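Local coordinates for protein farnesyltransferase, putative (Trypanosoma cruzi, PDB 3WCA) that probably catalyses the magnesium-dependent, NAD(P)H-requiring condensation of two farnesyl diphosphate molecules into squalene, the first step from farnesyl diphosphate toward lanosterol, at residues F277-A289 and I315-L329. The protein carries 1 engineered substitution. Numbering follows the deposited sequence.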
ATOM      1  N   PHE A 277       3.139  16.782   1.762  1.00 28.82           N
ATOM      2  CA  PHE A 277       1.856  16.543   2.389  1.00 29.49           C
ATOM      3  C   PHE A 277       0.784  16.028   1.421  1.00 31.39           C
ATOM      4  O   PHE A 277       0.127  15.024   1.704  1.00 30.25           O
ATOM      5  CB  PHE A 277       1.344  17.798   3.082  1.00 30.30           C
ATOM      6  CG  PHE A 277      -0.015  17.621   3.694  1.00 29.75           C
ATOM      7  CD1 PHE A 277      -1.166  17.761   2.917  1.00 26.21           C
ATOM      8  CD2 PHE A 277      -0.139  17.233   5.025  1.00 27.03           C
ATOM      9  CE1 PHE A 277      -2.430  17.511   3.455  1.00 27.10           C
ATOM     10  CE2 PHE A 277      -1.393  16.978   5.579  1.00 25.79           C
ATOM     11  CZ  PHE A 277      -2.546  17.117   4.789  1.00 26.52           C
ATOM     12  N   ALA A 278       0.598  16.696   0.287  1.00 29.82           N
ATOM     13  CA  ALA A 278      -0.431  16.248  -0.653  1.00 29.71           C
ATOM     14  C   ALA A 278      -0.138  14.842  -1.184  1.00 27.63           C
ATOM     15  O   ALA A 278      -1.042  14.012  -1.292  1.00 28.41           O
ATOM     16  CB  ALA A 278      -0.571  17.245  -1.814  1.00 25.67           C
ATOM     17  N   PHE A 279       1.125  14.579  -1.517  1.00 25.95           N
ATOM     18  CA  PHE A 279       1.537  13.271  -2.025  1.00 23.26           C
ATOM     19  C   PHE A 279       1.258  12.170  -0.992  1.00 25.55           C
ATOM     20  O   PHE A 279       0.863  11.062  -1.353  1.00 23.71           O
ATOM     21  CB  PHE A 279       3.036  13.279  -2.363  1.00 20.30           C
ATOM     22  CG  PHE A 279       3.610  11.911  -2.582  1.00 20.61           C
ATOM     23  CD1 PHE A 279       3.433  11.242  -3.793  1.00 21.61           C
ATOM     24  CD2 PHE A 279       4.289  11.262  -1.550  1.00 20.65           C
ATOM     25  CE1 PHE A 279       3.922   9.940  -3.973  1.00 19.88           C
ATOM     26  CE2 PHE A 279       4.779   9.967  -1.717  1.00 18.62           C
ATOM     27  CZ  PHE A 279       4.596   9.302  -2.927  1.00 18.28           C
ATOM     28  N   SER A 280       1.465  12.494   0.285  1.00 24.88           N
ATOM     29  CA  SER A 280       1.260  11.554   1.394  1.00 25.80           C
ATOM     30  C   SER A 280      -0.194  11.380   1.843  1.00 26.02           C
ATOM     31  O   SER A 280      -0.620  10.280   2.211  1.00 25.81           O
ATOM     32  CB  SER A 280       2.095  11.997   2.605  1.00 22.47           C
ATOM     33  OG  SER A 280       3.493  11.970   2.313  1.00 24.61           O
ATOM     34  N   ALA A 281      -0.951  12.469   1.786  1.00 24.79           N
ATOM     35  CA  ALA A 281      -2.341  12.489   2.225  1.00 25.16           C
ATOM     36  C   ALA A 281      -3.363  11.863   1.294  1.00 25.29           C
ATOM     37  O   ALA A 281      -4.243  11.133   1.741  1.00 28.34           O
ATOM     38  CB  ALA A 281      -2.756  13.921   2.517  1.00 21.64           C
ATOM     39  N   ILE A 282      -3.254  12.163   0.007  1.00 22.31           N
ATOM     40  CA  ILE A 282      -4.211  11.671  -0.968  1.00 22.87           C
ATOM     41  C   ILE A 282      -4.472  10.173  -0.931  1.00 23.33           C
ATOM     42  O   ILE A 282      -5.619   9.755  -0.898  1.00 23.93           O
ATOM     43  CB  ILE A 282      -3.807  12.134  -2.382  1.00 21.98           C
ATOM     44  CG1 ILE A 282      -4.045  13.652  -2.478  1.00 20.44           C
ATOM     45  CG2 ILE A 282      -4.576  11.361  -3.458  1.00 20.10           C
ATOM     46  CD1 ILE A 282      -3.496  14.299  -3.751  1.00 20.77           C
ATOM     47  N   PRO A 283      -3.418   9.347  -0.935  1.00 23.24           N
ATOM     48  CA  PRO A 283      -3.666   7.906  -0.894  1.00 22.42           C
ATOM     49  C   PRO A 283      -4.356   7.491   0.412  1.00 23.68           C
ATOM     50  O   PRO A 283      -5.198   6.590   0.416  1.00 26.13           O
ATOM     51  CB  PRO A 283      -2.260   7.317  -1.029  1.00 23.97           C
ATOM     52  CG  PRO A 283      -1.527   8.388  -1.858  1.00 21.92           C
ATOM     53  CD  PRO A 283      -1.985   9.626  -1.128  1.00 21.69           C
ATOM     54  N   GLN A 284      -4.012   8.149   1.515  1.00 22.13           N
ATOM     55  CA  GLN A 284      -4.630   7.823   2.789  1.00 23.42           C
ATOM     56  C   GLN A 284      -6.119   8.177   2.764  1.00 22.84           C
ATOM     57  O   GLN A 284      -6.953   7.384   3.193  1.00 22.83           O
ATOM     58  CB  GLN A 284      -3.945   8.566   3.947  1.00 21.57           C
ATOM     59  CG  GLN A 284      -2.460   8.222   4.167  1.00 22.71           C
ATOM     60  CD  GLN A 284      -2.227   6.755   4.459  1.00 22.06           C
ATOM     61  OE1 GLN A 284      -3.040   6.107   5.124  1.00 24.49           O
ATOM     62  NE2 GLN A 284      -1.114   6.221   3.973  1.00 19.12           N
ATOM     63  N   VAL A 285      -6.459   9.362   2.270  1.00 21.72           N
ATOM     64  CA  VAL A 285      -7.867   9.744   2.217  1.00 22.75           C
ATOM     65  C   VAL A 285      -8.646   8.790   1.289  1.00 24.55           C
ATOM     66  O   VAL A 285      -9.786   8.430   1.573  1.00 26.93           O
ATOM     67  CB  VAL A 285      -8.027  11.197   1.743  1.00 22.45           C
ATOM     68  CG1 VAL A 285      -9.502  11.535   1.584  1.00 23.90           C
ATOM     69  CG2 VAL A 285      -7.374  12.137   2.750  1.00 23.38           C
ATOM     70  N   MET A 286      -8.022   8.375   0.192  1.00 25.16           N
ATOM     71  CA  MET A 286      -8.647   7.443  -0.749  1.00 28.20           C
ATOM     72  C   MET A 286      -8.885   6.079  -0.088  1.00 28.24           C
ATOM     73  O   MET A 286      -9.889   5.421  -0.340  1.00 28.95           O
ATOM     74  CB  MET A 286      -7.738   7.235  -1.949  1.00 29.43           C
ATOM     75  CG  MET A 286      -7.397   8.502  -2.651  1.00 37.72           C
ATOM     76  SD  MET A 286      -8.349   8.595  -4.123  1.00 48.60           S
ATOM     77  CE  MET A 286      -7.007   8.272  -5.275  1.00 43.79           C
ATOM     78  N   ALA A 287      -7.932   5.656   0.733  1.00 26.70           N
ATOM     79  CA  ALA A 287      -8.034   4.381   1.424  1.00 27.76           C
ATOM     80  C   ALA A 287      -9.200   4.412   2.403  1.00 26.48           C
ATOM     81  O   ALA A 287      -9.965   3.452   2.491  1.00 27.95           O
ATOM     82  CB  ALA A 287      -6.728   4.073   2.163  1.00 25.46           C
ATOM     83  N   MET A 288      -9.344   5.516   3.130  1.00 26.07           N
ATOM     84  CA  MET A 288     -10.439   5.628   4.080  1.00 26.21           C
ATOM     85  C   MET A 288     -11.787   5.663   3.357  1.00 27.18           C
ATOM     86  O   MET A 288     -12.778   5.146   3.877  1.00 26.84           O
ATOM     87  CB  MET A 288     -10.276   6.861   4.969  1.00 26.67           C
ATOM     88  CG  MET A 288     -11.333   6.968   6.075  1.00 34.70           C
ATOM     89  SD  MET A 288     -11.234   5.685   7.377  1.00 35.89           S
ATOM     90  CE  MET A 288      -9.938   6.347   8.296  1.00 40.86           C
ATOM     91  N   ALA A 289     -11.826   6.253   2.158  1.00 23.46           N
ATOM     92  CA  ALA A 289     -13.073   6.302   1.392  1.00 24.19           C
ATOM     93  C   ALA A 289     -13.417   4.881   0.939  1.00 25.00           C
ATOM     94  O   ALA A 289     -14.576   4.452   1.028  1.00 25.26           O
ATOM     95  CB  ALA A 289     -12.941   7.230   0.169  1.00 20.44           C
ATOM     96  N   ILE A 315     -11.220  14.476  -3.693  1.00 26.87           N
ATOM     97  CA  ILE A 315     -10.169  14.139  -2.735  1.00 25.46           C
ATOM     98  C   ILE A 315      -8.830  14.728  -3.207  1.00 27.03           C
ATOM     99  O   ILE A 315      -8.092  15.323  -2.428  1.00 27.99           O
ATOM    100  CB  ILE A 315     -10.048  12.606  -2.564  1.00 23.10           C
ATOM    101  CG1 ILE A 315     -11.261  12.091  -1.775  1.00 24.11           C
ATOM    102  CG2 ILE A 315      -8.699  12.250  -1.892  1.00 22.99           C
ATOM    103  CD1 ILE A 315     -11.392  10.573  -1.706  1.00 20.22           C
ATOM    104  N   PHE A 316      -8.527  14.568  -4.486  1.00 28.14           N
ATOM    105  CA  PHE A 316      -7.299  15.121  -5.019  1.00 33.13           C
ATOM    106  C   PHE A 316      -7.266  16.643  -4.878  1.00 35.13           C
ATOM    107  O   PHE A 316      -6.211  17.237  -4.615  1.00 34.72           O
ATOM    108  CB  PHE A 316      -7.140  14.754  -6.490  1.00 33.40           C
ATOM    109  CG  PHE A 316      -6.331  13.515  -6.718  1.00 36.03           C
ATOM    110  CD1 PHE A 316      -6.898  12.253  -6.553  1.00 39.53           C
ATOM    111  CD2 PHE A 316      -4.994  13.607  -7.092  1.00 36.74           C
ATOM    112  CE1 PHE A 316      -6.144  11.093  -6.765  1.00 37.98           C
ATOM    113  CE2 PHE A 316      -4.233  12.462  -7.304  1.00 38.67           C
ATOM    114  CZ  PHE A 316      -4.812  11.200  -7.140  1.00 38.32           C
ATOM    115  N   HIS A 317      -8.425  17.268  -5.023  1.00 35.17           N
ATOM    116  CA  HIS A 317      -8.500  18.711  -4.945  1.00 37.22           C
ATOM    117  C   HIS A 317      -8.268  19.335  -3.583  1.00 37.29           C
ATOM    118  O   HIS A 317      -7.533  20.315  -3.474  1.00 38.44           O
ATOM    119  CB  HIS A 317      -9.844  19.219  -5.466  1.00 40.19           C
ATOM    120  CG  HIS A 317      -9.969  20.707  -5.392  1.00 43.45           C
ATOM    121  ND1 HIS A 317      -9.359  21.548  -6.301  1.00 45.11           N
ATOM    122  CD2 HIS A 317     -10.525  21.509  -4.453  1.00 44.37           C
ATOM    123  CE1 HIS A 317      -9.530  22.802  -5.920  1.00 45.37           C
ATOM    124  NE2 HIS A 317     -10.233  22.806  -4.800  1.00 45.70           N
ATOM    125  N   TYR A 318      -8.894  18.781  -2.552  1.00 35.77           N
ATOM    126  CA  TYR A 318      -8.784  19.345  -1.213  1.00 38.42           C
ATOM    127  C   TYR A 318      -7.699  18.842  -0.274  1.00 38.27           C
ATOM    128  O   TYR A 318      -7.401  19.510   0.713  1.00 39.42           O
ATOM    129  CB  TYR A 318     -10.132  19.232  -0.499  1.00 43.05           C
ATOM    130  CG  TYR A 318     -11.193  20.157  -1.046  1.00 47.58           C
ATOM    131  CD1 TYR A 318     -11.242  21.496  -0.662  1.00 50.50           C
ATOM    132  CD2 TYR A 318     -12.140  19.697  -1.959  1.00 50.65           C
ATOM    133  CE1 TYR A 318     -12.212  22.357  -1.175  1.00 52.57           C
ATOM    134  CE2 TYR A 318     -13.111  20.543  -2.479  1.00 52.93           C
ATOM    135  CZ  TYR A 318     -13.143  21.873  -2.083  1.00 54.65           C
ATOM    136  OH  TYR A 318     -14.110  22.716  -2.598  1.00 57.54           O
ATOM    137  N   SER A 319      -7.111  17.684  -0.555  1.00 37.43           N
ATOM    138  CA  SER A 319      -6.068  17.147   0.320  1.00 36.91           C
ATOM    139  C   SER A 319      -4.721  17.839   0.120  1.00 38.16           C
ATOM    140  O   SER A 319      -3.706  17.170  -0.082  1.00 38.10           O
ATOM    141  CB  SER A 319      -5.887  15.647   0.081  1.00 38.72           C
ATOM    142  OG  SER A 319      -7.110  14.954   0.232  1.00 40.65           O
ATOM    143  N   THR A 320      -4.709  19.170   0.190  1.00 37.35           N
ATOM    144  CA  THR A 320      -3.482  19.943   0.014  1.00 37.86           C
ATOM    145  C   THR A 320      -2.958  20.457   1.341  1.00 37.53           C
ATOM    146  O   THR A 320      -1.787  20.815   1.454  1.00 38.32           O
ATOM    147  CB  THR A 320      -3.692  21.159  -0.907  1.00 36.72           C
ATOM    148  OG1 THR A 320      -4.849  21.890  -0.484  1.00 38.13           O
ATOM    149  CG2 THR A 320      -3.861  20.721  -2.335  1.00 36.87           C
ATOM    150  N   GLU A 321      -3.830  20.509   2.338  1.00 38.34           N
ATOM    151  CA  GLU A 321      -3.445  20.972   3.664  1.00 39.99           C
ATOM    152  C   GLU A 321      -4.188  20.151   4.721  1.00 39.06           C
ATOM    153  O   GLU A 321      -5.245  19.593   4.450  1.00 36.72           O
ATOM    154  CB  GLU A 321      -3.750  22.472   3.817  1.00 42.04           C
ATOM    155  CG  GLU A 321      -5.224  22.818   3.805  1.00 47.14           C
ATOM    156  CD  GLU A 321      -5.828  22.865   5.197  1.00 50.80           C
ATOM    157  OE1 GLU A 321      -7.072  22.927   5.292  1.00 55.20           O
ATOM    158  OE2 GLU A 321      -5.067  22.855   6.196  1.00 50.71           O
ATOM    159  N   LEU A 322      -3.615  20.099   5.920  1.00 38.26           N
ATOM    160  CA  LEU A 322      -4.135  19.340   7.041  1.00 39.56           C
ATOM    161  C   LEU A 322      -5.618  19.448   7.378  1.00 40.39           C
ATOM    162  O   LEU A 322      -6.328  18.439   7.389  1.00 40.67           O
ATOM    163  CB  LEU A 322      -3.317  19.667   8.295  1.00 40.85           C
ATOM    164  CG  LEU A 322      -3.627  18.815   9.525  1.00 40.84           C
ATOM    165  CD1 LEU A 322      -3.377  17.360   9.193  1.00 38.00           C
ATOM    166  CD2 LEU A 322      -2.761  19.256  10.702  1.00 40.54           C
ATOM    167  N   GLN A 323      -6.082  20.657   7.671  1.00 40.37           N
ATOM    168  CA  GLN A 323      -7.477  20.855   8.049  1.00 40.69           C
ATOM    169  C   GLN A 323      -8.498  20.215   7.125  1.00 38.91           C
ATOM    170  O   GLN A 323      -9.357  19.466   7.580  1.00 40.54           O
ATOM    171  CB  GLN A 323      -7.782  22.348   8.207  1.00 42.99           C
ATOM    172  CG  GLN A 323      -7.046  22.984   9.379  1.00 43.96           C
ATOM    173  CD  GLN A 323      -7.038  22.084  10.602  1.00 46.95           C
ATOM    174  OE1 GLN A 323      -8.082  21.583  11.027  1.00 44.59           O
ATOM    175  NE2 GLN A 323      -5.854  21.874  11.176  1.00 46.77           N
ATOM    176  N   ALA A 324      -8.412  20.501   5.834  1.00 36.39           N
ATOM    177  CA  ALA A 324      -9.354  19.929   4.880  1.00 35.88           C
ATOM    178  C   ALA A 324      -9.243  18.395   4.842  1.00 35.25           C
ATOM    179  O   ALA A 324     -10.242  17.684   4.724  1.00 36.07           O
ATOM    180  CB  ALA A 324      -9.106  20.512   3.493  1.00 32.57           C
ATOM    181  N   THR A 325      -8.020  17.898   4.950  1.00 34.35           N
ATOM    182  CA  THR A 325      -7.763  16.469   4.929  1.00 33.61           C
ATOM    183  C   THR A 325      -8.381  15.797   6.136  1.00 34.52           C
ATOM    184  O   THR A 325      -8.961  14.721   6.024  1.00 35.95           O
ATOM    185  CB  THR A 325      -6.260  16.206   4.913  1.00 32.79           C
ATOM    186  OG1 THR A 325      -5.708  16.813   3.743  1.00 30.92           O
ATOM    187  CG2 THR A 325      -5.968  14.710   4.903  1.00 31.06           C
ATOM    188  N   LEU A 326      -8.249  16.434   7.292  1.00 35.88           N
ATOM    189  CA  LEU A 326      -8.819  15.901   8.517  1.00 37.72           C
ATOM    190  C   LEU A 326     -10.329  15.846   8.402  1.00 39.06           C
ATOM    191  O   LEU A 326     -10.946  14.854   8.807  1.00 38.66           O
ATOM    192  CB  LEU A 326      -8.452  16.765   9.722  1.00 41.41           C
ATOM    193  CG  LEU A 326      -7.014  16.703  10.223  1.00 42.17           C
ATOM    194  CD1 LEU A 326      -6.854  17.662  11.397  1.00 43.90           C
ATOM    195  CD2 LEU A 326      -6.676  15.273  10.635  1.00 43.44           C
ATOM    196  N   GLN A 327     -10.936  16.899   7.860  1.00 37.63           N
ATOM    197  CA  GLN A 327     -12.379  16.869   7.737  1.00 39.09           C
ATOM    198  C   GLN A 327     -12.865  15.811   6.742  1.00 38.08           C
ATOM    199  O   GLN A 327     -13.887  15.164   6.988  1.00 39.09           O
ATOM    200  CB  GLN A 327     -12.945  18.266   7.431  1.00 43.41           C
ATOM    201  CG  GLN A 327     -12.285  19.053   6.324  1.00 50.08           C
ATOM    202  CD  GLN A 327     -12.584  20.549   6.434  1.00 53.77           C
ATOM    203  OE1 GLN A 327     -12.052  21.242   7.314  1.00 54.21           O
ATOM    204  NE2 GLN A 327     -13.449  21.047   5.552  1.00 52.61           N
ATOM    205  N   MET A 328     -12.151  15.600   5.637  1.00 36.00           N
ATOM    206  CA  MET A 328     -12.582  14.561   4.702  1.00 34.44           C
ATOM    207  C   MET A 328     -12.443  13.173   5.343  1.00 32.06           C
ATOM    208  O   MET A 328     -13.270  12.299   5.111  1.00 29.79           O
ATOM    209  CB  MET A 328     -11.786  14.615   3.399  1.00 36.58           C
ATOM    210  CG  MET A 328     -12.218  15.745   2.474  1.00 37.84           C
ATOM    211  SD  MET A 328     -11.469  15.614   0.842  1.00 41.31           S
ATOM    212  CE  MET A 328      -9.855  16.268   1.202  1.00 38.99           C
ATOM    213  N   LEU A 329     -11.403  12.975   6.150  1.00 30.32           N
ATOM    214  CA  LEU A 329     -11.202  11.691   6.823  1.00 33.19           C
ATOM    215  C   LEU A 329     -12.292  11.508   7.879  1.00 34.64           C
ATOM    216  O   LEU A 329     -12.797  10.403   8.086  1.00 31.68           O
ATOM    217  CB  LEU A 329      -9.830  11.630   7.505  1.00 32.61           C
ATOM    218  CG  LEU A 329      -8.572  11.537   6.638  1.00 32.91           C
ATOM    219  CD1 LEU A 329      -7.328  11.594   7.525  1.00 32.24           C
ATOM    220  CD2 LEU A 329      -8.591  10.243   5.838  1.00 31.08           C
TER
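I315 enters as a knob among I282, V285, M286 and A289, so that the end of helix 309-318 locks by knobs-into-holes packing onto helix 274-294 of the all-helical squalene synthase fold. Isoleucine suits the hole because its two arms go to different places: CG2 packs 3.6 Å from V285 CG1, and CD1 extends to A289 CB. Next, the F316 ring offers I282 a broad apolar surface. I282 CG2 stands over one face, 3.7 Å from the ring centroid and 16° off the normal, a CH-pi contact. M286 CE comes to the ring edge, with SD in an oblique Met-aromatic contact; V44 and V45 of helix 40-45 also touch this phenyl.

At S319 the helix ends in an inverse gamma turn. A small side chain fits here, because CB packs on I282 CG1 while OG turns back to donate to I315 O at 2.9 Å, its polarity satisfied inside a buried interface. S319 O meets the CA of A278 in a CA-H...O contact, a close approach that the short alanine side chain permits. After T320, E321 N-caps the next helix, its two carboxylate oxygens accepting from Q323 N and A324 N. Segment 322-329 of that helix runs nearly parallel to 277-289, at 14°, its axis coming within 10.0 Å.

L322 CD1 lies beside CE2 of F277, whose CG is anti to its backbone N (chi1 177°), directing the phenyl at the turn. T325 OG1, while donating to E321 O, lies at the ring edge 3.3 Å from F277 CZ, and T325 CG2 meets V285 CG2. M328 CB lies nearer V285 CG1. With L329, these two residues and I315 enclose the compact valine as a reciprocal knob, L329 CD2 resting 3.7 Å from V285 CA.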